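Local structure of giardin subunit alpha-1 (Giardia intestinalis, 4EVF) at residues D52-K55 against K56-G60; S65-M68 against D69-S72; M254-D257 against K258-A262. The protein binds calcium and, in a calcium-dependent way, phosphatidylserine-containing phospholipids, as an annexin involved in parasite attachment and cytoskeletal remodelling. All blocks are in the same frame, centred on the assembly; numbering follows the deposited sequence.

Contact 1 (D52-K55 against K56-G60)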
loop_
_atom_site.group_PDB
_atom_site.type_symbol
_atom_site.label_atom_id
_atom_site.label_comp_id
_atom_site.label_asym_id
_atom_site.label_seq_id
_atom_site.Cartn_x
_atom_site.Cartn_y
_atom_site.Cartn_z
ATOM N N ASP A 52 3.959 21.996 5.403
ATOM C CA ASP A 52 4.689 23.156 4.888
ATOM C C ASP A 52 5.896 23.505 5.765
ATOM O O ASP A 52 6.947 23.901 5.261
ATOM C CB ASP A 52 3.777 24.386 4.742
ATOM C CG ASP A 52 2.779 24.252 3.601
ATOM O OD1 ASP A 52 2.915 23.308 2.795
ATOM O OD2 ASP A 52 1.858 25.096 3.502
ATOM N N ASP A 53 5.747 23.360 7.075
ATOM C CA ASP A 53 6.848 23.656 7.983
ATOM C C ASP A 53 7.932 22.592 7.849
ATOM O O ASP A 53 9.122 22.904 7.763
ATOM C CB ASP A 53 6.352 23.786 9.429
ATOM C CG ASP A 53 6.066 25.234 9.822
ATOM O OD1 ASP A 53 6.175 26.117 8.949
ATOM O OD2 ASP A 53 5.729 25.486 11.002
ATOM N N ILE A 54 7.510 21.334 7.801
ATOM C CA ILE A 54 8.426 20.224 7.553
ATOM C C ILE A 54 9.234 20.426 6.264
ATOM O O ILE A 54 10.461 20.294 6.258
ATOM C CB ILE A 54 7.661 18.894 7.489
ATOM C CG1 ILE A 54 6.979 18.625 8.828
ATOM C CG2 ILE A 54 8.589 17.736 7.116
ATOM C CD1 ILE A 54 6.040 17.456 8.790
ATOM N N LYS A 55 8.547 20.759 5.178
ATOM C CA LYS A 55 9.221 20.979 3.905
ATOM C C LYS A 55 10.274 22.076 4.018
ATOM O O LYS A 55 11.365 21.964 3.462
ATOM C CB LYS A 55 8.216 21.334 2.807
ATOM C CG LYS A 55 8.867 21.676 1.478
ATOM C CD LYS A 55 7.831 21.902 0.392
ATOM C CE LYS A 55 8.486 22.089 -0.976
ATOM N NZ LYS A 55 7.477 22.157 -2.078
ATOM N N LYS A 56 9.942 23.141 4.740
ATOM C CA LYS A 56 10.864 24.259 4.886
ATOM C C LYS A 56 12.061 23.909 5.760
ATOM O O LYS A 56 13.140 24.458 5.574
ATOM C CB LYS A 56 10.148 25.495 5.436
ATOM C CG LYS A 56 9.048 26.038 4.526
ATOM C CD LYS A 56 8.561 27.403 5.000
ATOM C CE LYS A 56 7.142 27.704 4.504
ATOM N NZ LYS A 56 7.070 28.196 3.103
ATOM N N ALA A 57 11.855 23.000 6.722
ATOM C CA ALA A 57 12.938 22.686 7.662
ATOM C C ALA A 57 13.933 21.656 7.143
ATOM O O ALA A 57 15.117 21.694 7.500
ATOM C CB ALA A 57 12.353 22.217 8.981
ATOM N N LEU A 58 13.425 20.689 6.360
ATOM C CA LEU A 58 14.252 19.619 5.864
ATOM C C LEU A 58 14.885 19.876 4.485
ATOM O O LEU A 58 14.422 20.682 3.698
ATOM C CB LEU A 58 13.441 18.300 5.866
ATOM C CG LEU A 58 13.469 17.494 7.186
ATOM C CD1 LEU A 58 13.702 18.447 8.352
ATOM C CD2 LEU A 58 12.183 16.696 7.380
ATOM N N LYS A 59 15.954 19.112 4.263
ATOM C CA LYS A 59 16.680 19.181 3.023
ATOM C C LYS A 59 15.809 18.633 1.941
ATOM O O LYS A 59 15.420 19.389 1.060
ATOM C CB LYS A 59 18.009 18.448 3.105
ATOM N N GLY A 60 15.468 17.409 1.944
ATOM C CA GLY A 60 14.635 17.072 0.825
ATOM C C GLY A 60 14.915 15.671 0.379
ATOM O O GLY A 60 15.667 14.952 0.992
HETATM O O HOH W 1 13.164 21.588 1.564
#
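Ile54 and Leu58 meet one turn apart at the C-terminal end of helix 50-57, a local helix-end contact within the predicted first annexin repeat. Their side chains lie side by side, pointing the same way, with Ile54 CG2 3.8 Å from Leu58 CD2. CG2, anti to the backbone N of Ile54, is the branch that meets Leu58 (chi1 -62°). Beneath the pair, Leu58 N donates to Ile54 O at 3.0 Å in a fairly straight bond (158° at the hydrogen), the last of three i to i+4 bonds that begin with Lys56 N to Asp52 O and Ala57 N to Asp53 O. Lys56 lays its CG 3.1 Å from Asp52 O before its amine leads away. The buried Asp53 carboxylate is engaged through OD2 by a hydrogen bond to Tyr42 OH and a salt bridge to Lys48 NZ, while Ile15 of helix 4-16 packs on Ile54 and Ala57. The chain leaves helical angles at Leu58. Lys55 O and Leu58 O, both acceptors 3.3 Å apart, cannot bond to each other, and a water 2.6 Å from each bridges them. An apolar pair on the buried side and this water bridge just past the helix thus close the helix end.

Contact 2 (S65-M68 against D69-S72)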
loop_
_atom_site.group_PDB
_atom_site.type_symbol
_atom_site.label_atom_id
_atom_site.label_comp_id
_atom_site.label_asym_id
_atom_site.label_seq_id
_atom_site.Cartn_x
_atom_site.Cartn_y
_atom_site.Cartn_z
ATOM N N SER A 65 9.656 14.220 1.756
ATOM C CA SER A 65 8.357 13.940 1.145
ATOM C C SER A 65 7.530 12.976 1.989
ATOM O O SER A 65 6.338 13.213 2.217
ATOM C CB SER A 65 8.531 13.389 -0.273
ATOM O OG SER A 65 9.034 14.390 -1.135
ATOM N N LEU A 66 8.168 11.897 2.444
ATOM C CA LEU A 66 7.541 10.916 3.323
ATOM C C LEU A 66 7.024 11.543 4.620
ATOM O O LEU A 66 5.881 11.293 5.038
ATOM C CB LEU A 66 8.516 9.777 3.638
ATOM C CG LEU A 66 8.114 8.784 4.742
ATOM C CD1 LEU A 66 6.724 8.211 4.508
ATOM C CD2 LEU A 66 9.125 7.637 4.888
ATOM N N LEU A 67 7.864 12.350 5.260
ATOM C CA LEU A 67 7.490 12.993 6.524
ATOM C C LEU A 67 6.310 13.958 6.364
ATOM O O LEU A 67 5.400 13.994 7.210
ATOM C CB LEU A 67 8.706 13.675 7.167
ATOM C CG LEU A 67 9.803 12.676 7.566
ATOM C CD1 LEU A 67 11.074 13.362 8.075
ATOM C CD2 LEU A 67 9.283 11.674 8.587
ATOM N N MET A 68 6.328 14.719 5.276
ATOM C CA MET A 68 5.201 15.564 4.861
ATOM C C MET A 68 3.927 14.760 4.677
ATOM O O MET A 68 2.870 15.141 5.178
ATOM C CB MET A 68 5.509 16.282 3.540
ATOM C CG MET A 68 6.663 17.271 3.611
ATOM S SD MET A 68 7.088 17.941 1.995
ATOM C CE MET A 68 5.577 18.791 1.524
ATOM N N ASP A 69 4.031 13.657 3.943
ATOM C CA ASP A 69 2.888 12.800 3.648
ATOM C C ASP A 69 2.190 12.352 4.930
ATOM O O ASP A 69 0.956 12.346 5.015
ATOM C CB ASP A 69 3.333 11.551 2.868
ATOM C CG ASP A 69 3.760 11.858 1.436
ATOM O OD1 ASP A 69 3.516 12.980 0.940
ATOM O OD2 ASP A 69 4.322 10.949 0.790
ATOM N N LEU A 70 2.989 11.961 5.918
ATOM C CA LEU A 70 2.458 11.463 7.192
ATOM C C LEU A 70 1.601 12.489 7.927
ATOM O O LEU A 70 0.785 12.126 8.786
ATOM C CB LEU A 70 3.586 10.961 8.093
ATOM C CG LEU A 70 4.290 9.708 7.548
ATOM C CD1 LEU A 70 5.644 9.491 8.232
ATOM C CD2 LEU A 70 3.400 8.474 7.684
ATOM N N PHE A 71 1.781 13.763 7.592
ATOM C CA PHE A 71 0.991 14.823 8.232
ATOM C C PHE A 71 0.096 15.545 7.232
ATOM O O PHE A 71 -0.465 16.632 7.502
ATOM C CB PHE A 71 1.893 15.751 9.048
ATOM C CG PHE A 71 2.456 15.084 10.274
ATOM C CD1 PHE A 71 1.620 14.755 11.331
ATOM C CD2 PHE A 71 3.794 14.719 10.343
ATOM C CE1 PHE A 71 2.116 14.117 12.454
ATOM C CE2 PHE A 71 4.294 14.083 11.462
ATOM C CZ PHE A 71 3.463 13.779 12.516
ATOM N N SER A 72 -0.069 14.896 6.082
ATOM C CA SER A 72 -0.981 15.353 5.048
ATOM C C SER A 72 -2.230 14.479 5.000
ATOM O O SER A 72 -2.342 13.516 5.753
ATOM C CB SER A 72 -0.277 15.346 3.694
ATOM O OG SER A 72 0.816 16.244 3.725
#
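Met68 O receives two hydrogen bonds at the C-terminal end of helix 62-70, in the all-helical first annexin repeat, whose limits are predicted. Ser72 OG donates to it at 2.7 Å and Phe71 N at 3.0 Å, from opposite faces of the carbonyl plane, both well out of that plane. With chi1 at -62°, the Ser72 hydroxyl lies beside its own backbone N, from where it can fold back over the last turn. The bond from Phe71 N spans three residues, whereas the preceding ones, Asp69 N to Ser65 O and Leu70 N to Leu66 O, span four, so the pattern changes from i+4 to i+3 at the last turn. The carboxylate of Asp69 lies against Ser65 O (CG to O 3.0 Å) without a bond to it; its polar partner is Arg249 of helix 245-255, whose NE forms a salt bridge with OD2. This salt bridge of the buried Asp69 ties the first repeat to the predicted fourth.

Outside the polar frame, the leucines form the packing surface. Leu66 and Leu70 cross obliquely and meet through their CD1 methyls, while Leu291 of helix 284-292 touches both. The CD2 methyl of Leu67 approaches CD1 of Leu70 at 4.3 Å. Ala27 of helix 20-28 packs on Leu70 and Phe71. The Phe71 ring stands out from the helix end, its CD2 3.6 Å from Leu67 O, which meets the ring obliquely.

Contact 3 (M254-D257 against K258-A262)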
loop_
_atom_site.group_PDB
_atom_site.type_symbol
_atom_site.label_atom_id
_atom_site.label_comp_id
_atom_site.label_asym_id
_atom_site.label_seq_id
_atom_site.Cartn_x
_atom_site.Cartn_y
_atom_site.Cartn_z
ATOM N N MET A 254 1.314 6.360 3.109
ATOM C CA MET A 254 -0.125 6.117 3.015
ATOM C C MET A 254 -0.657 5.114 4.027
ATOM O O MET A 254 -1.822 5.185 4.412
ATOM C CB MET A 254 -0.493 5.584 1.621
ATOM C CG MET A 254 -0.430 6.598 0.492
ATOM S SD MET A 254 -0.897 5.862 -1.080
ATOM C CE MET A 254 0.210 4.462 -1.201
ATOM N N MET A 255 0.175 4.160 4.432
ATOM C CA MET A 255 -0.364 2.916 4.984
ATOM C C MET A 255 0.333 2.354 6.217
ATOM O O MET A 255 -0.074 1.307 6.728
ATOM C CB MET A 255 -0.391 1.833 3.890
ATOM C CG MET A 255 -1.587 1.929 2.949
ATOM S SD MET A 255 -3.112 1.334 3.721
ATOM C CE MET A 255 -3.063 -0.414 3.305
ATOM N N VAL A 256 1.370 3.030 6.701
ATOM C CA VAL A 256 2.188 2.440 7.754
ATOM C C VAL A 256 1.344 2.068 8.976
ATOM O O VAL A 256 1.491 0.971 9.515
ATOM C CB VAL A 256 3.424 3.300 8.144
ATOM C CG1 VAL A 256 3.015 4.567 8.870
ATOM C CG2 VAL A 256 4.380 2.490 9.011
ATOM N N ASP A 257 0.441 2.961 9.388
ATOM C CA ASP A 257 -0.377 2.708 10.578
ATOM C C ASP A 257 -1.252 1.450 10.463
ATOM O O ASP A 257 -1.502 0.772 11.463
ATOM C CB ASP A 257 -1.234 3.941 10.943
ATOM C CG ASP A 257 -2.447 4.121 10.033
ATOM O OD1 ASP A 257 -2.351 3.820 8.824
ATOM O OD2 ASP A 257 -3.507 4.570 10.532
ATOM N N LYS A 258 -1.722 1.143 9.253
ATOM C CA LYS A 258 -2.647 0.025 9.053
ATOM C C LYS A 258 -1.921 -1.312 8.841
ATOM O O LYS A 258 -2.545 -2.371 8.876
ATOM C CB LYS A 258 -3.576 0.283 7.855
ATOM C CG LYS A 258 -4.318 1.612 7.862
ATOM C CD LYS A 258 -5.448 1.607 6.829
ATOM C CE LYS A 258 -6.200 2.956 6.779
ATOM N NZ LYS A 258 -6.236 3.657 8.085
ATOM N N CYS A 259 -0.612 -1.262 8.620
ATOM C CA CYS A 259 0.130 -2.453 8.213
ATOM C C CYS A 259 1.233 -2.821 9.185
ATOM O O CYS A 259 2.162 -3.535 8.819
ATOM C CB CYS A 259 0.776 -2.238 6.839
ATOM S SG CYS A 259 -0.368 -1.946 5.462
ATOM N N LEU A 260 1.155 -2.341 10.417
ATOM C CA LEU A 260 2.284 -2.530 11.326
ATOM C C LEU A 260 2.600 -3.998 11.653
ATOM O O LEU A 260 3.660 -4.298 12.201
ATOM C CB LEU A 260 2.130 -1.680 12.590
ATOM C CG LEU A 260 2.395 -0.189 12.366
ATOM C CD1 LEU A 260 2.000 0.625 13.587
ATOM C CD2 LEU A 260 3.864 0.072 11.986
ATOM N N GLY A 261 1.689 -4.907 11.311
ATOM C CA GLY A 261 1.939 -6.332 11.456
ATOM C C GLY A 261 2.898 -6.859 10.394
ATOM O O GLY A 261 3.252 -8.039 10.371
ATOM N N ALA A 262 3.335 -5.968 9.515
ATOM C CA ALA A 262 4.235 -6.341 8.434
ATOM C C ALA A 262 5.510 -6.998 8.971
ATOM O O ALA A 262 5.992 -7.985 8.410
ATOM C CB ALA A 262 4.553 -5.129 7.585
#
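Lys258 runs across Met255 at about a right angle and alongside its neighbour Asp257. Its CD passes 3.9 Å from the sulfur of Met255, whose chain is folded at both chi2 and chi3. The same fold carries the Met255 methyl, CE, to 3.8 Å from SG of Cys259, so the thioether touches the lysine chain through SD and the thiol through CE. Asp257 and Lys258 point the same way, and the ammonium NZ is 3.8 Å from OD2, a long salt bridge. The carboxylate sits between the backbone N and carbonyl carbon of its own residue (chi1 76°), a position that turns it back toward Lys258; OD1 comes 3.1 Å from Lys258 CG. A firmer partner of OD2 is the backbone N of Ala32, which donates a hydrogen bond to it.

Away from these charges, Val256 and Leu260 meet at a slant, CG2 to CD2 3.9 Å apart, and CG of Leu260 lies 3.2 Å from Val256 O. Val256 O accepts a hydrogen bond from Cys259 N at 3.2 Å, the donor standing 64° out of the carbonyl plane, while Lys258 N makes a weak bond to Met255 O. Trp292 of helix 284-292 packs on Val256 and Cys259. A type I beta turn from Cys259 to Ala262 then leads into helix 262-265, making this an interhelical connection of the predicted fourth annexin repeat.

The three contacts come in series along the chain. Contacts 1 and 2 belong to the consecutive helices 50-57 and 62-70 of the predicted first annexin repeat, their centres 10 Å apart, and they pack directly: Leu58 CD2 lies 3.6 Å from Leu67 CD1, and Lys55 CB lies 3.7 Å from Met68 SD. Contact 3, in the predicted fourth repeat, runs from the end of helix 245-255 into the loop before helix 262-265; its centre is about 15 Å from that of contact 2, which it touches through Val256 CG1 and Leu70 CD2. Contacts 1 and 3 do not meet, their nearest atoms being about 13 Å apart. Contact 2 therefore lies at a junction where sequence-distant first and fourth repeats join within one annexin chain.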